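Local atomic coordinates of O-methyltransferase, SAM-dependent (Legionella pneumophila subsp. pneumophila, PDB entry 3R3H), a protein that probably transfers a methyl group from S-adenosylmethionine to a hydroxyl oxygen of an as yet unidentified substrate. Residues 52-55 against 56-59; 6-10 against 11-15; 185-188 against 189-193. All coordinates share one frame; numbering follows the deposited sequence.

Contact 1 of 3, residues 52-55 against 56-59; sequences MQML and IRLT
Met54 and Leu58, one turn apart near the end of helix 46-59, illustrate how an alpha-helix of a Rossmann-like methyltransferase can serve two partners at once, its own sheet and a second subunit. The backbone supplies the regular i to i+4 pattern. Leu58 N donates to Met54 O at 2.9 Å, nearly straight at the hydrogen (170°), while Ile56 N to Met52 O and Arg57 N to Gln53 O are longer members of the same series. At the last turn Leu55 O is gripped twice by Thr59, whose N and OG1 approach from opposite faces of the carbonyl plane; the hydroxyl bond, OG1 to O, is 2.7 Å. That bond ties the polar end of a buried threonine back to its own helix.

The Met54 chain leaves with CG anti to the backbone N (chi1 175°) and then bends twice, which brings CE to Leu58 CD1 at 3.4 Å. On another side of the helix, Met52 and Ile56 both lean on Met78 of helix 73-80, and they also reach Phe141 and Phe139, respectively, on strand 137-143.

Charge and polarity meet at Arg57, the partly exposed member. From CG to NE its chain is extended and runs back along the preceding turn, so that the backbone between Gln53 and Met54 lies beneath the rim of one guanidinium face. Across the subunit boundary the same cation makes a cation-pi contact with Phe204 of the second subunit, and Gln218 of that subunit packs on Met54, Arg57 and Leu58. In the plane of the guanidinium, at its edge, sits the methyl of Met54, with CE 3.8 Å from Arg57 NH1.

Contact 2 of 3, residues 6-10 against 11-15; sequences LSLTP and ELYKY
Thr9 and Leu12 show in compact form how a chain enters a helix. The tight part of the contact is this first turn of helix 10-20, where Thr9 occupies the N-cap. Its OG1 sits between the backbone N and the carbonyl carbon (chi1 72°), a setting that turns the hydroxyl oxygen toward the amide of Leu12. Leu12 N donates to Thr9 OG1 at 3.3 Å with an angle of 155° at the hydrogen, and makes only a weak second bond to Thr9 O. The carbonyl of Thr9 has its better donor in Tyr13 N, at 2.9 Å. The next bond of the series runs from Lys14 N to Pro10 O, at 3.0 Å.

Leu8, just ahead of the cap, forms a hydrophobic staple with Tyr13: its CD2 approaches the tyrosine ring obliquely, 3.9 Å from Tyr13 CD1. The other methyl adds packing on Leu12, CD1 meeting Leu12 CG at 3.9 Å, with the side chains crossing at about a right angle. The far end of the tyrosine is held elsewhere, its OH being hydrogen-bonded to Glu47, while His5 of the second subunit meets its ring and packs on Leu8. Leu12, the buried member, packs on Ile178 of that subunit.

On the solvent side, exposed residues touch mainly their sequence neighbours or the backbone. Pro10 and Glu11 lie side by side, pointing the same way, and the bend at chi2 of Glu11 lays OE1 beside the proline ring, 3.2 Å from Pro10 CD. The doubly bent Lys14 chain folds back beside Pro10 O. A threonine N-cap followed by proline, braced by a hydrophobic staple, is a classic helix N-terminus; here it starts the N-terminal helix at the subunit interface.

Contact 3 of 3, residues 185-188 against 189-193; sequences GQTR and EIKKL
Over one face of the Arg188 guanidinium lies the end of the Lys192 chain, with CE 3.6 Å from Arg188 NH2. The CG of Arg188 lies opposite its backbone nitrogen (chi1 172°) and the chain runs extended from there to NE; the lysine is extended beyond CG, and the two cross obliquely. Two like charges thus stand close together, Lys192 NZ being 3.3 Å from Arg188 NH2. The Glu189 carboxylate, its OE1 5.7 Å from Arg188 NE, may offset some of this charge.

The backbone beneath follows the i to i+4 pattern, weakly in places. Ile190 N donates to Gln186 O at 3.2 Å, and Lys192 N to Arg188 O comes from above the carbonyl plane. Glu189 N has only weak bonds, to Gly185 O and Gln186 O, and Lys191 N to Thr187 O is also weak. Lys191 lies beside Thr187, pointing the same way; the threonine hydroxyl is hydrogen-bonded to Lys176 O.

The charged pair occupies an exposed side of helix 185-198, whereas other residues face the fold. Ile190 packs on Val177 in a loop and on Tyr149, and Leu193 joins Glu189 on Leu150, so that the helix rests against helix 149-159.

In the fold
All three contacts are local, on three helices of one methyltransferase fold. Contact 2 lies at the start of helix 10-20 and in the loop before it, its centre about 23 Å from the chain's centre, and contact 1 follows on helix 46-59, the two centres 24 Å apart. Both touch the second subunit. Contact 3, on helix 185-198, lies on the opposite side of the chain's centre from contact 1, their centres 28 Å apart. The nearest atoms of contacts 2 and 3 are about 20 Å apart within the chain. Yet the dimer brings helix 10-20 of one subunit to helix 185-198 of the other, Tyr15 hydrogen-bonding Asn194 of the second subunit.

Contact 1 of 3, residues 52-55 against 56-59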
ATOM      1  N   MET A  52       4.250   6.067  -1.975  1.00 35.62           N
ATOM      2  CA  MET A  52       4.550   5.959  -3.405  1.00 36.63           C
ATOM      3  C   MET A  52       6.057   5.851  -3.661  1.00 37.06           C
ATOM      4  O   MET A  52       6.501   5.464  -4.749  1.00 38.08           O
ATOM      5  CB  MET A  52       3.972   7.161  -4.168  1.00 38.09           C
ATOM      6  CG  MET A  52       2.432   7.254  -4.136  1.00 39.51           C
ATOM      7  SD  MET A  52       1.752   8.444  -5.314  1.00 39.08           S
ATOM      8  CE  MET A  52       2.308   9.957  -4.579  1.00 39.20           C
ATOM      9  N   GLN A  53       6.840   6.210  -2.650  1.00 36.48           N
ATOM     10  CA  GLN A  53       8.295   6.125  -2.728  1.00 34.74           C
ATOM     11  C   GLN A  53       8.644   4.659  -2.472  1.00 33.61           C
ATOM     12  O   GLN A  53       9.543   4.096  -3.103  1.00 32.77           O
ATOM     13  CB  GLN A  53       8.940   6.978  -1.638  1.00 35.71           C
ATOM     14  CG  GLN A  53       8.932   8.455  -1.894  1.00 36.53           C
ATOM     15  CD  GLN A  53       9.786   9.191  -0.897  1.00 36.36           C
ATOM     16  OE1 GLN A  53      10.511  10.123  -1.255  1.00 37.90           O
ATOM     17  NE2 GLN A  53       9.715   8.774   0.366  1.00 35.36           N
ATOM     18  N   MET A  54       7.935   4.068  -1.513  1.00 31.49           N
ATOM     19  CA  MET A  54       8.108   2.670  -1.169  1.00 30.90           C
ATOM     20  C   MET A  54       7.812   1.904  -2.470  1.00 30.63           C
ATOM     21  O   MET A  54       8.596   1.051  -2.900  1.00 29.17           O
ATOM     22  CB  MET A  54       7.102   2.293  -0.079  1.00 30.04           C
ATOM     23  CG  MET A  54       7.083   0.830   0.312  1.00 28.88           C
ATOM     24  SD  MET A  54       8.111   0.454   1.705  1.00 32.63           S
ATOM     25  CE  MET A  54       9.633   0.131   0.879  1.00 30.87           C
ATOM     26  N   LEU A  55       6.693   2.251  -3.103  1.00 31.04           N
ATOM     27  CA  LEU A  55       6.259   1.609  -4.335  1.00 33.51           C
ATOM     28  C   LEU A  55       7.316   1.644  -5.434  1.00 35.47           C
ATOM     29  O   LEU A  55       7.508   0.657  -6.164  1.00 35.65           O
ATOM     30  CB  LEU A  55       4.971   2.267  -4.827  1.00 32.46           C
ATOM     31  CG  LEU A  55       3.791   2.158  -3.854  1.00 32.75           C
ATOM     32  CD1 LEU A  55       2.652   3.039  -4.327  1.00 32.27           C
ATOM     33  CD2 LEU A  55       3.341   0.716  -3.737  1.00 32.43           C
ATOM     34  N   ILE A  56       7.993   2.782  -5.550  1.00 36.64           N
ATOM     35  CA  ILE A  56       9.029   2.957  -6.551  1.00 37.39           C
ATOM     36  C   ILE A  56      10.214   2.034  -6.279  1.00 38.27           C
ATOM     37  O   ILE A  56      10.807   1.479  -7.214  1.00 38.57           O
ATOM     38  CB  ILE A  56       9.463   4.448  -6.591  1.00 37.78           C
ATOM     39  CG1 ILE A  56       8.344   5.244  -7.265  1.00 37.65           C
ATOM     40  CG2 ILE A  56      10.815   4.621  -7.292  1.00 36.58           C
ATOM     41  CD1 ILE A  56       8.574   6.701  -7.375  1.00 35.94           C
ATOM     42  N   ARG A  57      10.551   1.860  -5.006  1.00 38.46           N
ATOM     43  CA  ARG A  57      11.661   0.991  -4.636  1.00 41.05           C
ATOM     44  C   ARG A  57      11.253  -0.453  -4.954  1.00 42.28           C
ATOM     45  O   ARG A  57      12.021  -1.208  -5.561  1.00 42.56           O
ATOM     46  CB  ARG A  57      11.968   1.131  -3.143  1.00 41.87           C
ATOM     47  CG  ARG A  57      12.297   2.543  -2.674  1.00 43.87           C
ATOM     48  CD  ARG A  57      12.028   2.672  -1.180  1.00 49.00           C
ATOM     49  NE  ARG A  57      12.162   4.040  -0.676  1.00 52.46           N
ATOM     50  CZ  ARG A  57      11.586   4.486   0.447  1.00 54.97           C
ATOM     51  NH1 ARG A  57      10.825   3.676   1.190  1.00 54.87           N
ATOM     52  NH2 ARG A  57      11.775   5.743   0.843  1.00 54.33           N
ATOM     53  N   LEU A  58      10.036  -0.824  -4.547  1.00 42.89           N
ATOM     54  CA  LEU A  58       9.509  -2.168  -4.784  1.00 42.79           C
ATOM     55  C   LEU A  58       9.328  -2.457  -6.275  1.00 44.09           C
ATOM     56  O   LEU A  58       9.390  -3.608  -6.710  1.00 44.50           O
ATOM     57  CB  LEU A  58       8.185  -2.357  -4.039  1.00 41.42           C
ATOM     58  CG  LEU A  58       8.229  -2.741  -2.548  1.00 41.18           C
ATOM     59  CD1 LEU A  58       9.280  -1.942  -1.800  1.00 42.95           C
ATOM     60  CD2 LEU A  58       6.874  -2.513  -1.941  1.00 39.14           C
ATOM     61  N   THR A  59       9.111  -1.408  -7.054  1.00 45.53           N
ATOM     62  CA  THR A  59       8.968  -1.542  -8.495  1.00 47.12           C
ATOM     63  C   THR A  59      10.363  -1.643  -9.120  1.00 48.52           C
ATOM     64  O   THR A  59      10.546  -2.259 -10.174  1.00 48.39           O
ATOM     65  CB  THR A  59       8.245  -0.302  -9.100  1.00 48.19           C
ATOM     66  OG1 THR A  59       6.895  -0.251  -8.629  1.00 49.95           O
ATOM     67  CG2 THR A  59       8.236  -0.359 -10.615  1.00 48.20           C
TER

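Contact 2 of 3, residues 6-10 against 11-15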
ATOM      1  N   LEU A   6     -11.538   1.982  11.179  1.00 66.67           N
ATOM      2  CA  LEU A   6     -10.624   2.962  11.783  1.00 65.85           C
ATOM      3  C   LEU A   6     -10.906   4.425  11.421  1.00 65.90           C
ATOM      4  O   LEU A   6     -10.639   4.865  10.296  1.00 66.00           O
ATOM      5  CB  LEU A   6      -9.168   2.613  11.422  1.00 65.82           C
ATOM      6  N   SER A   7     -11.432   5.175  12.388  1.00 64.26           N
ATOM      7  CA  SER A   7     -11.745   6.594  12.194  1.00 62.32           C
ATOM      8  C   SER A   7     -10.478   7.412  12.454  1.00 61.08           C
ATOM      9  O   SER A   7     -10.067   7.587  13.606  1.00 61.70           O
ATOM     10  CB  SER A   7     -12.864   7.031  13.160  1.00 61.46           C
ATOM     11  N   LEU A   8      -9.853   7.914  11.389  1.00 58.10           N
ATOM     12  CA  LEU A   8      -8.632   8.691  11.560  1.00 54.61           C
ATOM     13  C   LEU A   8      -8.979  10.086  12.026  1.00 53.92           C
ATOM     14  O   LEU A   8      -9.730  10.791  11.355  1.00 52.10           O
ATOM     15  CB  LEU A   8      -7.843   8.773  10.254  1.00 52.73           C
ATOM     16  CG  LEU A   8      -6.450   9.407  10.377  1.00 50.94           C
ATOM     17  CD1 LEU A   8      -5.574   8.591  11.333  1.00 49.21           C
ATOM     18  CD2 LEU A   8      -5.800   9.487   8.998  1.00 49.50           C
ATOM     19  N   THR A   9      -8.438  10.463  13.186  1.00 53.09           N
ATOM     20  CA  THR A   9      -8.663  11.784  13.780  1.00 52.78           C
ATOM     21  C   THR A   9      -7.390  12.621  13.588  1.00 53.94           C
ATOM     22  O   THR A   9      -6.344  12.090  13.193  1.00 53.61           O
ATOM     23  CB  THR A   9      -8.974  11.683  15.303  1.00 50.84           C
ATOM     24  OG1 THR A   9      -7.785  11.330  16.021  1.00 49.96           O
ATOM     25  CG2 THR A   9     -10.028  10.631  15.557  1.00 50.34           C
ATOM     26  N   PRO A  10      -7.467  13.945  13.842  1.00 53.68           N
ATOM     27  CA  PRO A  10      -6.298  14.822  13.688  1.00 54.00           C
ATOM     28  C   PRO A  10      -5.175  14.456  14.646  1.00 54.08           C
ATOM     29  O   PRO A  10      -3.994  14.546  14.304  1.00 54.36           O
ATOM     30  CB  PRO A  10      -6.863  16.207  13.988  1.00 52.67           C
ATOM     31  CG  PRO A  10      -8.265  16.098  13.513  1.00 52.89           C
ATOM     32  CD  PRO A  10      -8.688  14.746  14.036  1.00 53.03           C
ATOM     33  N   GLU A  11      -5.556  14.037  15.847  1.00 54.35           N
ATOM     34  CA  GLU A  11      -4.591  13.669  16.870  1.00 55.64           C
ATOM     35  C   GLU A  11      -3.816  12.418  16.496  1.00 52.59           C
ATOM     36  O   GLU A  11      -2.628  12.316  16.763  1.00 52.95           O
ATOM     37  CB  GLU A  11      -5.285  13.440  18.214  1.00 58.67           C
ATOM     38  CG  GLU A  11      -5.971  14.671  18.787  1.00 63.71           C
ATOM     39  CD  GLU A  11      -7.397  14.827  18.306  1.00 66.28           C
ATOM     40  OE1 GLU A  11      -7.602  14.959  17.085  1.00 68.73           O
ATOM     41  OE2 GLU A  11      -8.315  14.815  19.156  1.00 69.79           O
ATOM     42  N   LEU A  12      -4.497  11.463  15.875  1.00 51.05           N
ATOM     43  CA  LEU A  12      -3.861  10.213  15.470  1.00 50.34           C
ATOM     44  C   LEU A  12      -3.030  10.397  14.202  1.00 49.03           C
ATOM     45  O   LEU A  12      -1.977   9.781  14.038  1.00 48.43           O
ATOM     46  CB  LEU A  12      -4.931   9.138  15.252  1.00 48.91           C
ATOM     47  CG  LEU A  12      -4.464   7.704  15.012  1.00 48.33           C
ATOM     48  CD1 LEU A  12      -3.572   7.217  16.151  1.00 48.06           C
ATOM     49  CD2 LEU A  12      -5.699   6.824  14.869  1.00 47.93           C
ATOM     50  N   TYR A  13      -3.521  11.245  13.306  1.00 48.55           N
ATOM     51  CA  TYR A  13      -2.828  11.536  12.062  1.00 47.81           C
ATOM     52  C   TYR A  13      -1.517  12.192  12.448  1.00 47.21           C
ATOM     53  O   TYR A  13      -0.486  11.992  11.806  1.00 46.89           O
ATOM     54  CB  TYR A  13      -3.655  12.495  11.212  1.00 48.24           C
ATOM     55  CG  TYR A  13      -3.008  12.864   9.905  1.00 49.66           C
ATOM     56  CD1 TYR A  13      -2.794  11.902   8.917  1.00 50.71           C
ATOM     57  CD2 TYR A  13      -2.615  14.176   9.650  1.00 49.86           C
ATOM     58  CE1 TYR A  13      -2.205  12.239   7.697  1.00 51.79           C
ATOM     59  CE2 TYR A  13      -2.021  14.528   8.435  1.00 50.97           C
ATOM     60  CZ  TYR A  13      -1.819  13.552   7.462  1.00 51.22           C
ATOM     61  OH  TYR A  13      -1.234  13.877   6.264  1.00 51.57           O
ATOM     62  N   LYS A  14      -1.575  12.984  13.513  1.00 46.82           N
ATOM     63  CA  LYS A  14      -0.409  13.676  14.054  1.00 47.16           C
ATOM     64  C   LYS A  14       0.628  12.629  14.483  1.00 46.46           C
ATOM     65  O   LYS A  14       1.823  12.783  14.229  1.00 46.52           O
ATOM     66  CB  LYS A  14      -0.820  14.505  15.278  1.00 49.33           C
ATOM     67  CG  LYS A  14      -0.459  15.981  15.227  1.00 52.79           C
ATOM     68  CD  LYS A  14      -1.569  16.823  14.574  1.00 56.50           C
ATOM     69  CE  LYS A  14      -1.687  16.617  13.060  1.00 57.78           C
ATOM     70  NZ  LYS A  14      -2.782  17.440  12.450  1.00 58.10           N
ATOM     71  N   TYR A  15       0.140  11.573  15.138  1.00 45.62           N
ATOM     72  CA  TYR A  15       0.963  10.464  15.626  1.00 44.87           C
ATOM     73  C   TYR A  15       1.562   9.691  14.448  1.00 42.41           C
ATOM     74  O   TYR A  15       2.766   9.419  14.409  1.00 40.50           O
ATOM     75  CB  TYR A  15       0.100   9.526  16.487  1.00 47.22           C
ATOM     76  CG  TYR A  15       0.853   8.398  17.169  1.00 52.58           C
ATOM     77  CD1 TYR A  15       1.884   8.665  18.073  1.00 54.04           C
ATOM     78  CD2 TYR A  15       0.543   7.060  16.905  1.00 53.62           C
ATOM     79  CE1 TYR A  15       2.593   7.630  18.696  1.00 55.46           C
ATOM     80  CE2 TYR A  15       1.245   6.016  17.523  1.00 54.53           C
ATOM     81  CZ  TYR A  15       2.270   6.309  18.414  1.00 55.92           C
ATOM     82  OH  TYR A  15       2.988   5.289  19.003  1.00 56.99           O
TER

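Contact 3 of 3, residues 185-188 against 189-193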
ATOM      1  N   GLY A 185     -20.269  15.774 -13.899  1.00 45.61           N
ATOM      2  CA  GLY A 185     -19.593  14.797 -14.729  1.00 46.10           C
ATOM      3  C   GLY A 185     -18.297  14.242 -14.172  1.00 46.91           C
ATOM      4  O   GLY A 185     -17.736  13.314 -14.754  1.00 47.60           O
ATOM      5  N   GLN A 186     -17.813  14.803 -13.065  1.00 47.66           N
ATOM      6  CA  GLN A 186     -16.570  14.336 -12.454  1.00 48.86           C
ATOM      7  C   GLN A 186     -16.807  13.097 -11.624  1.00 48.28           C
ATOM      8  O   GLN A 186     -16.039  12.135 -11.695  1.00 47.95           O
ATOM      9  CB  GLN A 186     -15.964  15.418 -11.576  1.00 50.04           C
ATOM     10  CG  GLN A 186     -15.585  16.629 -12.353  1.00 54.86           C
ATOM     11  CD  GLN A 186     -15.949  17.887 -11.616  1.00 59.13           C
ATOM     12  OE1 GLN A 186     -15.374  18.185 -10.566  1.00 60.93           O
ATOM     13  NE2 GLN A 186     -16.927  18.635 -12.146  1.00 61.33           N
ATOM     14  N   THR A 187     -17.865  13.126 -10.823  1.00 47.81           N
ATOM     15  CA  THR A 187     -18.203  11.974 -10.001  1.00 46.37           C
ATOM     16  C   THR A 187     -18.896  10.944 -10.899  1.00 44.46           C
ATOM     17  O   THR A 187     -19.078   9.797 -10.526  1.00 45.05           O
ATOM     18  CB  THR A 187     -19.109  12.382  -8.809  1.00 46.69           C
ATOM     19  OG1 THR A 187     -20.363  11.702  -8.898  1.00 48.13           O
ATOM     20  CG2 THR A 187     -19.339  13.887  -8.801  1.00 44.83           C
ATOM     21  N   ARG A 188     -19.266  11.376 -12.098  1.00 43.33           N
ATOM     22  CA  ARG A 188     -19.920  10.509 -13.060  1.00 42.79           C
ATOM     23  C   ARG A 188     -18.858   9.660 -13.746  1.00 42.88           C
ATOM     24  O   ARG A 188     -19.095   8.510 -14.102  1.00 43.49           O
ATOM     25  CB  ARG A 188     -20.667  11.356 -14.089  1.00 43.80           C
ATOM     26  CG  ARG A 188     -21.227  10.565 -15.238  1.00 47.12           C
ATOM     27  CD  ARG A 188     -21.551  11.489 -16.392  1.00 51.72           C
ATOM     28  NE  ARG A 188     -21.966  10.752 -17.580  1.00 55.24           N
ATOM     29  CZ  ARG A 188     -23.122  10.110 -17.699  1.00 56.55           C
ATOM     30  NH1 ARG A 188     -23.987  10.113 -16.696  1.00 55.84           N
ATOM     31  NH2 ARG A 188     -23.412   9.474 -18.830  1.00 57.74           N
ATOM     32  N   GLU A 189     -17.680  10.248 -13.931  1.00 42.64           N
ATOM     33  CA  GLU A 189     -16.552   9.571 -14.570  1.00 41.37           C
ATOM     34  C   GLU A 189     -15.833   8.637 -13.619  1.00 41.07           C
ATOM     35  O   GLU A 189     -15.347   7.576 -14.011  1.00 40.67           O
ATOM     36  CB  GLU A 189     -15.563  10.594 -15.083  1.00 41.56           C
ATOM     37  CG  GLU A 189     -15.829  11.012 -16.490  1.00 44.40           C
ATOM     38  CD  GLU A 189     -15.553   9.892 -17.474  1.00 46.30           C
ATOM     39  OE1 GLU A 189     -16.487   9.543 -18.246  1.00 48.48           O
ATOM     40  OE2 GLU A 189     -14.409   9.370 -17.474  1.00 42.70           O
ATOM     41  N   ILE A 190     -15.746   9.040 -12.361  1.00 41.15           N
ATOM     42  CA  ILE A 190     -15.090   8.199 -11.375  1.00 42.25           C
ATOM     43  C   ILE A 190     -15.919   6.914 -11.297  1.00 43.37           C
ATOM     44  O   ILE A 190     -15.387   5.823 -11.498  1.00 45.23           O
ATOM     45  CB  ILE A 190     -15.050   8.871  -9.962  1.00 42.26           C
ATOM     46  CG1 ILE A 190     -14.446  10.293 -10.042  1.00 41.36           C
ATOM     47  CG2 ILE A 190     -14.292   7.969  -8.984  1.00 40.80           C
ATOM     48  CD1 ILE A 190     -13.025  10.374 -10.513  1.00 38.21           C
ATOM     49  N   LYS A 191     -17.221   7.059 -11.027  1.00 44.31           N
ATOM     50  CA  LYS A 191     -18.141   5.926 -10.915  1.00 43.74           C
ATOM     51  C   LYS A 191     -18.046   5.019 -12.130  1.00 42.58           C
ATOM     52  O   LYS A 191     -18.119   3.796 -12.005  1.00 44.09           O
ATOM     53  CB  LYS A 191     -19.580   6.422 -10.750  1.00 44.69           C
ATOM     54  CG  LYS A 191     -19.853   7.099  -9.426  1.00 47.91           C
ATOM     55  CD  LYS A 191     -21.238   7.727  -9.377  1.00 52.91           C
ATOM     56  CE  LYS A 191     -22.346   6.679  -9.427  1.00 56.43           C
ATOM     57  NZ  LYS A 191     -23.714   7.276  -9.317  1.00 58.35           N
ATOM     58  N   LYS A 192     -17.882   5.621 -13.303  1.00 42.49           N
ATOM     59  CA  LYS A 192     -17.768   4.851 -14.533  1.00 42.85           C
ATOM     60  C   LYS A 192     -16.472   4.059 -14.542  1.00 42.37           C
ATOM     61  O   LYS A 192     -16.477   2.879 -14.878  1.00 41.49           O
ATOM     62  CB  LYS A 192     -17.792   5.754 -15.775  1.00 44.06           C
ATOM     63  CG  LYS A 192     -19.152   6.280 -16.183  1.00 46.68           C
ATOM     64  CD  LYS A 192     -19.095   6.944 -17.567  1.00 49.88           C
ATOM     65  CE  LYS A 192     -20.441   7.580 -17.969  1.00 51.24           C
ATOM     66  NZ  LYS A 192     -20.383   8.368 -19.239  1.00 52.15           N
ATOM     67  N   LEU A 193     -15.363   4.710 -14.182  1.00 42.75           N
ATOM     68  CA  LEU A 193     -14.053   4.056 -14.171  1.00 41.85           C
ATOM     69  C   LEU A 193     -13.967   2.928 -13.154  1.00 40.42           C
ATOM     70  O   LEU A 193     -13.336   1.896 -13.419  1.00 39.40           O
ATOM     71  CB  LEU A 193     -12.937   5.060 -13.878  1.00 41.72           C
ATOM     72  CG  LEU A 193     -11.559   4.368 -13.834  1.00 42.70           C
ATOM     73  CD1 LEU A 193     -11.074   4.049 -15.250  1.00 42.34           C
ATOM     74  CD2 LEU A 193     -10.565   5.247 -13.119  1.00 41.69           C
TER